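Local coordinates for Lin2004 protein (Listeria innocua, PDB 2HUJ) that is of unknown function but folds as a four-helix bundle and represents a bacterial family of uncharacterised proteins, DUF1798, at residues A[34-39]-A[100-105]; A[26-31]-A[63-68]; A[73-78]-A[89-94]. One frame throughout, in Å; residues are numbered along the deposited sequence. Where two conformers were deposited one is given.

Interaction 1. Residues A[34-39]-A[100-105]; sequences EKNWEL and MTAVSA
In the four-helix bundle of this protein, segment 34-39 of helix 16-45 meets segment 100-105, at the end region of helix 88-104, where Asn-36 lies against Thr-101 and Ala-102, and again one turn further on, where Leu-39 meets Ala-105. The backbones come close: the CA atoms of Asn-36 and Ala-102 are 5.2 Å apart, and those of Leu-39 and Ala-105 5.6 Å. Small residues in 100-105 are consistent with this closeness, since two of the three it brings to the contact are alanines.

Asn-36 is the polar piece of an otherwise tight, buried packing. Its CG stands beside its own backbone N (chi1 -65°), which sends the amide across the gap, at about a right angle to the Thr-101 side chain. From there ND2 donates to Thr-101 OG1 at 2.9 Å, moderately bent (N-H...O 148°), and the hydroxyl oxygen is tilted 20° from the amide plane. The amide has a second tie, as OD1 is hydrogen-bonded to Gln-32 one turn earlier in the same helix. Thr-101 OG1 in turn is hydrogen-bonded to the carbonyl oxygen of Asn-97, which links the interhelical bond back to the turn before it. With both ends of the amide engaged, its rotation is probably fixed, and the buried polar atoms are paired inside the bundle. Phe-59 of helix 52-81 packs on both Asn-36 and Leu-39, while Phe-115 and His-118 of helix 112-137 touch Thr-101.

At the other end the Ala-105 methyl does the touching: its CB is 3.4 Å from the backbone oxygen of Asn-36, and Leu-39 rests its CD2 methyl on that same CB at 3.8 Å.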
# COMPACT_ATOMS: atom_id res chain seq x y z
N GLU A 34 -3.75 3.01 -4.55
CA GLU A 34 -4.49 3.71 -5.61
C GLU A 34 -5.85 4.23 -5.14
O GLU A 34 -6.22 5.33 -5.47
CB GLU A 34 -4.70 2.82 -6.85
CG GLU A 34 -3.48 2.37 -7.56
CD GLU A 34 -2.62 3.51 -8.09
OE1 GLU A 34 -3.13 4.62 -8.32
OE2 GLU A 34 -1.41 3.25 -8.29
N LYS A 35 -6.57 3.42 -4.36
CA LYS A 35 -7.85 3.81 -3.80
C LYS A 35 -7.69 5.06 -2.93
O LYS A 35 -8.50 5.99 -3.04
CB LYS A 35 -8.47 2.70 -2.95
CG LYS A 35 -9.01 1.52 -3.69
CD LYS A 35 -9.67 0.57 -2.68
CE LYS A 35 -10.05 -0.77 -3.26
NZ LYS A 35 -10.65 -1.64 -2.18
N ASN A 36 -6.63 5.08 -2.11
CA ASN A 36 -6.37 6.24 -1.24
C ASN A 36 -6.21 7.49 -2.06
O ASN A 36 -6.78 8.55 -1.76
CB ASN A 36 -5.09 6.04 -0.42
CG ASN A 36 -5.18 4.88 0.59
OD1 ASN A 36 -6.21 4.23 0.76
ND2 ASN A 36 -4.05 4.65 1.27
N TRP A 37 -5.41 7.38 -3.11
CA TRP A 37 -5.07 8.53 -3.96
C TRP A 37 -6.31 9.01 -4.71
O TRP A 37 -6.57 10.21 -4.79
CB TRP A 37 -3.99 8.08 -4.94
CG TRP A 37 -3.51 9.10 -5.91
CD1 TRP A 37 -3.54 9.00 -7.26
CD2 TRP A 37 -2.87 10.37 -5.61
NE1 TRP A 37 -2.97 10.11 -7.83
CE2 TRP A 37 -2.55 10.97 -6.85
CE3 TRP A 37 -2.55 11.05 -4.43
CZ2 TRP A 37 -1.96 12.25 -6.95
CZ3 TRP A 37 -1.94 12.31 -4.53
CH2 TRP A 37 -1.65 12.88 -5.77
N GLU A 38 -7.09 8.09 -5.26
CA GLU A 38 -8.29 8.51 -5.98
C GLU A 38 -9.36 9.11 -5.07
O GLU A 38 -10.03 10.05 -5.48
CB GLU A 38 -8.88 7.35 -6.78
CG GLU A 38 -7.93 6.83 -7.90
CD GLU A 38 -7.66 7.85 -9.01
OE1 GLU A 38 -8.50 8.76 -9.25
OE2 GLU A 38 -6.59 7.73 -9.66
N LEU A 39 -9.50 8.60 -3.86
CA LEU A 39 -10.43 9.19 -2.89
C LEU A 39 -10.00 10.61 -2.54
O LEU A 39 -10.80 11.53 -2.53
CB LEU A 39 -10.55 8.31 -1.63
CG LEU A 39 -11.45 8.83 -0.50
CD1 LEU A 39 -12.86 9.03 -1.02
CD2 LEU A 39 -11.44 7.86 0.66
N MSE A 100 -1.52 6.04 6.64
CA MSE A 100 -1.59 7.49 6.77
C MSE A 100 -2.46 8.13 5.68
O MSE A 100 -3.30 9.01 5.96
CB MSE A 100 -0.21 8.12 6.69
CG MSE A 100 0.66 7.87 7.84
SE MSE A 100 2.45 8.66 7.24
CE MSE A 100 3.20 7.34 7.29
N THR A 101 -2.22 7.73 4.44
CA THR A 101 -2.96 8.26 3.30
C THR A 101 -4.42 7.78 3.27
O THR A 101 -5.31 8.52 2.81
CB THR A 101 -2.25 8.00 1.96
OG1 THR A 101 -1.98 6.61 1.77
CG2 THR A 101 -0.94 8.81 1.87
N ALA A 102 -4.70 6.62 3.84
CA ALA A 102 -6.09 6.18 3.95
C ALA A 102 -6.90 7.09 4.84
O ALA A 102 -8.06 7.44 4.52
CB ALA A 102 -6.14 4.75 4.46
N VAL A 103 -6.30 7.51 5.94
CA VAL A 103 -6.96 8.50 6.83
C VAL A 103 -7.04 9.90 6.19
O VAL A 103 -8.09 10.52 6.17
CB VAL A 103 -6.23 8.56 8.16
CG1 VAL A 103 -6.83 9.61 9.04
CG2 VAL A 103 -6.24 7.20 8.83
N SER A 104 -5.93 10.37 5.61
CA SER A 104 -5.87 11.71 4.99
C SER A 104 -6.76 11.84 3.75
O SER A 104 -7.17 12.95 3.41
CB SER A 104 -4.43 12.03 4.60
OG SER A 104 -3.64 12.16 5.78
N ALA A 105 -7.05 10.72 3.07
CA ALA A 105 -7.84 10.77 1.85
C ALA A 105 -9.25 11.39 2.06
O ALA A 105 -9.85 11.90 1.15
CB ALA A 105 -7.99 9.40 1.30

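Interaction 2. Residues A[26-31]-A[63-68]; sequences TEQLLL and AKRCAD
Leu-29, Cys-66 and Gln-28 carry this crossing of two antiparallel helices of the bundle, 16-45 and 52-81, whose local axes approach to 9.0 Å with an angle of 147° between their directions. The backbones are closest at Leu-29 and Cys-66, with CA atoms 5.5 Å apart. Leu-29 extends only its CD1 methyl across, to Cys-66 CB at 3.8 Å and, more loosely, to Ala-67 CB. Beyond this pair, Leu-29 also packs on Cys-95 and Val-98 of helix 88-104 and on Leu-126 of helix 112-137, so it reaches into the core shared by all four helices.

Cys-66 directs its thiol at Gln-28, with SG 3.6 Å from the aliphatic CG. Past CG the glutamine chain bends (chi2 98°) and presents OE1 to Arg-65, whose NH2 donates to it at 3.1 Å. The oxygen lies at the guanidinium edge, near its plane, but NH2 stands well above the carbonyl plane of the amide, the two flat groups being 81° apart. Arg-65 NE is meanwhile salt-bridged to Glu-62. The contact thus grades from apolar core to polar margin, and the amide bond there is probably secondary to the arginine's ionic pairing.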
# COMPACT_ATOMS: atom_id res chain seq x y z
N THR A 26 0.77 -8.17 -2.70
CA THR A 26 1.43 -6.95 -3.20
C THR A 26 0.50 -6.20 -4.13
O THR A 26 0.36 -5.00 -4.02
CB THR A 26 2.75 -7.30 -3.95
OG1 THR A 26 3.61 -8.04 -3.07
CG2 THR A 26 3.47 -6.04 -4.43
N GLU A 27 -0.18 -6.92 -5.03
CA GLU A 27 -1.13 -6.30 -5.97
C GLU A 27 -2.30 -5.67 -5.21
O GLU A 27 -2.77 -4.55 -5.48
CB GLU A 27 -1.62 -7.33 -7.00
CG GLU A 27 -0.48 -7.69 -7.97
CD GLU A 27 -0.72 -8.91 -8.83
OE1 GLU A 27 -1.72 -9.62 -8.61
OE2 GLU A 27 0.14 -9.12 -9.72
N GLN A 28 -2.77 -6.39 -4.21
CA GLN A 28 -3.87 -5.92 -3.41
C GLN A 28 -3.48 -4.63 -2.68
O GLN A 28 -4.25 -3.67 -2.62
CB GLN A 28 -4.28 -7.00 -2.41
CG GLN A 28 -5.35 -6.58 -1.46
CD GLN A 28 -6.68 -7.07 -1.93
OE1 GLN A 28 -7.18 -8.06 -1.42
NE2 GLN A 28 -7.22 -6.42 -2.93
N LEU A 29 -2.27 -4.60 -2.12
CA LEU A 29 -1.80 -3.41 -1.42
C LEU A 29 -1.57 -2.21 -2.36
O LEU A 29 -1.87 -1.07 -2.00
CB LEU A 29 -0.54 -3.72 -0.62
CG LEU A 29 -0.07 -2.63 0.34
CD1 LEU A 29 -1.17 -2.19 1.33
CD2 LEU A 29 1.16 -3.08 1.11
N LEU A 30 -1.03 -2.48 -3.55
CA LEU A 30 -0.95 -1.46 -4.61
C LEU A 30 -2.30 -0.88 -4.96
O LEU A 30 -2.47 0.33 -5.11
CB LEU A 30 -0.31 -2.01 -5.86
CG LEU A 30 1.22 -2.08 -5.86
CD1 LEU A 30 1.66 -3.07 -6.91
CD2 LEU A 30 1.78 -0.68 -6.15
N LEU A 31 -3.30 -1.74 -5.07
CA LEU A 31 -4.66 -1.29 -5.33
C LEU A 31 -5.22 -0.41 -4.22
O LEU A 31 -5.87 0.63 -4.49
CB LEU A 31 -5.58 -2.51 -5.58
CG LEU A 31 -6.92 -2.19 -6.23
CD1 LEU A 31 -6.68 -1.75 -7.71
CD2 LEU A 31 -7.88 -3.39 -6.18
N ALA A 63 -7.65 -1.05 4.52
CA ALA A 63 -6.25 -0.70 4.27
C ALA A 63 -5.26 -1.40 5.22
O ALA A 63 -4.23 -1.94 4.79
CB ALA A 63 -6.04 0.82 4.31
N LYS A 64 -5.60 -1.43 6.50
CA LYS A 64 -4.78 -2.10 7.52
C LYS A 64 -4.71 -3.61 7.27
O LYS A 64 -3.65 -4.21 7.43
CB LYS A 64 -5.36 -1.83 8.92
CG LYS A 64 -4.54 -2.37 10.08
CD LYS A 64 -3.18 -1.73 10.17
CE LYS A 64 -2.64 -1.73 11.60
NZ LYS A 64 -1.75 -0.57 11.92
N ARG A 65 -5.83 -4.22 6.91
CA ARG A 65 -5.87 -5.66 6.55
C ARG A 65 -4.92 -5.92 5.38
O ARG A 65 -4.15 -6.87 5.42
CB ARG A 65 -7.31 -6.09 6.20
CG ARG A 65 -7.43 -7.55 5.72
CD ARG A 65 -8.76 -7.82 4.99
NE ARG A 65 -8.77 -7.33 3.60
CZ ARG A 65 -8.39 -8.03 2.53
NH1 ARG A 65 -7.94 -9.28 2.64
NH2 ARG A 65 -8.45 -7.48 1.33
N CYS A 66 -4.97 -5.07 4.35
CA CYS A 66 -4.11 -5.21 3.20
C CYS A 66 -2.66 -5.13 3.64
O CYS A 66 -1.82 -5.95 3.19
CB CYS A 66 -4.38 -4.15 2.10
SG CYS A 66 -6.00 -4.32 1.30
N ALA A 67 -2.33 -4.16 4.49
CA ALA A 67 -0.93 -3.95 4.88
C ALA A 67 -0.42 -5.10 5.71
O ALA A 67 0.67 -5.62 5.48
CB ALA A 67 -0.75 -2.63 5.62
N ASP A 68 -1.23 -5.53 6.68
CA ASP A 68 -0.83 -6.61 7.59
C ASP A 68 -0.65 -7.93 6.83
O ASP A 68 0.29 -8.66 7.09
CB ASP A 68 -1.87 -6.82 8.70
CG ASP A 68 -1.91 -5.68 9.76
OD1 ASP A 68 -1.02 -4.82 9.83
OD2 ASP A 68 -2.89 -5.68 10.54

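Interaction 3. Residues A[73-78]-A[89-94]; sequences LAIPWV and LQLRQA
Helices 52-81 and 88-104 run nearly antiparallel here, their local axes 10.3 Å apart at closest approach and 162° between directions, with the nearest CA atoms, those of Ala-74 and Leu-91, separated by 7.8 Å. This spacing is bridged mainly by side chains, and no hydrogen bond crosses it. Helix 52-81 is kinked within 73-78, at Pro-76, whose ring nitrogen has no hydrogen to give to the preceding turn.

Leu-91 is the residue that fills the gap. Its CG lies beside the backbone N (chi1 -69°) and the chain then runs extended, pushing CD1 between Ala-74 and Val-78, which are one turn apart on the facing helix. CD1 meets Val-78 CB at 3.8 Å, the two side chains reaching toward each other tip to tip, and Ala-74 CB at 4.0 Å. The same methyl also lies close to the backbone oxygen of Ala-74. Leu-86, in the connecting loop, packs on both Leu-91 and Val-78, and Phe-70 adds a further apolar surface against Leu-91.

At the margin, Ile-75 meets the long side chain of Arg-92. The arginine stretches from CG to NE, crossing the isoleucine at about a right angle, and one face of its guanidinium lies against Ile-75 CG1, which is 4.0 Å from NH2 and offset toward the rim of the group. The charge itself is paired elsewhere: Arg-92 NE forms a salt bridge to Glu-88, one turn back on its own helix. Ile-75 CD1 also packs loosely on Leu-91 CB, at 4.3 Å, joining the margin to the apolar centre.

Two consecutive antiparallel helices packed through apolar side chains next to a short connection form a helical hairpin, here the second and third helices of a four-helix bundle.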
# COMPACT_ATOMS: atom_id res chain seq x y z
N LEU A 73 3.80 -12.03 4.95
CA LEU A 73 4.64 -12.76 4.00
C LEU A 73 5.88 -12.02 3.54
O LEU A 73 6.94 -12.63 3.32
CB LEU A 73 3.81 -13.13 2.78
CG LEU A 73 2.54 -13.95 3.04
CD1 LEU A 73 2.00 -14.39 1.71
CD2 LEU A 73 2.85 -15.17 3.89
N ALA A 74 5.79 -10.69 3.45
CA ALA A 74 6.86 -9.88 2.89
C ALA A 74 8.07 -9.81 3.81
O ALA A 74 9.20 -9.75 3.32
CB ALA A 74 6.35 -8.43 2.61
N ILE A 75 7.86 -9.72 5.12
CA ILE A 75 9.00 -9.65 6.03
C ILE A 75 9.85 -10.93 6.02
O ILE A 75 11.06 -10.84 5.79
CB ILE A 75 8.61 -9.19 7.46
CG1 ILE A 75 7.92 -7.84 7.42
CG2 ILE A 75 9.87 -9.12 8.36
CD1 ILE A 75 8.64 -6.78 6.61
N PRO A 76 9.24 -12.11 6.23
CA PRO A 76 10.01 -13.36 6.08
C PRO A 76 10.68 -13.47 4.70
O PRO A 76 11.85 -13.88 4.59
CB PRO A 76 8.95 -14.44 6.24
CG PRO A 76 7.86 -13.80 7.03
CD PRO A 76 7.86 -12.37 6.69
N TRP A 77 9.97 -13.08 3.65
CA TRP A 77 10.55 -13.10 2.31
C TRP A 77 11.76 -12.19 2.20
O TRP A 77 12.81 -12.61 1.72
CB TRP A 77 9.51 -12.71 1.26
CG TRP A 77 10.04 -12.41 -0.10
CD1 TRP A 77 10.42 -13.32 -1.04
CD2 TRP A 77 10.20 -11.12 -0.71
NE1 TRP A 77 10.84 -12.67 -2.17
CE2 TRP A 77 10.70 -11.33 -2.00
CE3 TRP A 77 9.96 -9.82 -0.29
CZ2 TRP A 77 10.96 -10.27 -2.88
CZ3 TRP A 77 10.22 -8.79 -1.16
CH2 TRP A 77 10.73 -9.02 -2.43
N VAL A 78 11.65 -10.96 2.69
CA VAL A 78 12.73 -9.99 2.43
C VAL A 78 13.99 -10.41 3.18
O VAL A 78 15.11 -10.16 2.69
CB VAL A 78 12.33 -8.51 2.73
CG1 VAL A 78 12.48 -8.20 4.19
CG2 VAL A 78 13.14 -7.55 1.86
N LEU A 89 12.68 -2.33 6.88
CA LEU A 89 12.22 -0.97 7.21
C LEU A 89 11.55 -0.34 5.99
O LEU A 89 10.52 0.26 6.11
CB LEU A 89 13.34 -0.09 7.74
CG LEU A 89 12.87 1.31 8.17
CD1 LEU A 89 11.79 1.31 9.25
CD2 LEU A 89 14.06 2.13 8.60
N GLN A 90 12.15 -0.50 4.83
CA GLN A 90 11.55 0.07 3.61
C GLN A 90 10.14 -0.44 3.38
O GLN A 90 9.23 0.30 3.02
CB GLN A 90 12.44 -0.31 2.40
CG GLN A 90 13.74 0.52 2.22
CD GLN A 90 14.81 -0.21 1.43
OE1 GLN A 90 15.40 -1.20 1.88
NE2 GLN A 90 15.04 0.25 0.21
N LEU A 91 9.95 -1.74 3.58
CA LEU A 91 8.63 -2.33 3.40
C LEU A 91 7.67 -1.86 4.46
O LEU A 91 6.51 -1.56 4.15
CB LEU A 91 8.73 -3.85 3.42
CG LEU A 91 9.44 -4.47 2.23
CD1 LEU A 91 9.47 -5.99 2.34
CD2 LEU A 91 8.79 -3.99 0.93
N ARG A 92 8.12 -1.75 5.71
CA ARG A 92 7.24 -1.28 6.77
C ARG A 92 6.81 0.17 6.54
O ARG A 92 5.65 0.52 6.78
CB ARG A 92 7.89 -1.42 8.14
CG ARG A 92 8.04 -2.87 8.62
CD ARG A 92 8.54 -2.97 10.02
NE ARG A 92 8.73 -4.35 10.46
CZ ARG A 92 7.78 -5.20 10.80
NH1 ARG A 92 6.51 -4.84 10.76
NH2 ARG A 92 8.10 -6.44 11.16
N GLN A 93 7.72 0.99 6.05
CA GLN A 93 7.42 2.39 5.78
C GLN A 93 6.44 2.52 4.63
O GLN A 93 5.51 3.35 4.70
CB GLN A 93 8.69 3.24 5.58
CG GLN A 93 9.48 3.36 6.85
CD GLN A 93 10.73 4.14 6.65
OE1 GLN A 93 11.36 4.06 5.62
NE2 GLN A 93 11.11 4.88 7.63
N ALA A 94 6.58 1.69 3.60
CA ALA A 94 5.64 1.65 2.49
C ALA A 94 4.22 1.38 3.01
O ALA A 94 3.24 2.05 2.60
CB ALA A 94 6.05 0.62 1.45

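How the interactions relate
The three contacts tie together helices 16-45, 52-81 and 88-104, each pair of the three being represented once. Interaction 2 is the most central, its centre about 5 Å from that of the chain; interactions 1 and 3 lie on opposite sides of the chain's centre, with their own centres about 21 Å apart. Interactions 1 and 2 touch directly, Ala-102 CB packing on Ala-63 CB at 3.9 Å. Interaction 3 touches neither, its nearest atoms being about 5 Å from each. Along the sequence it is nested between the segments of interaction 1, whereas interactions 1 and 2 alternate. Helix 112-137 completes the bundle, contacting residues of all three sites.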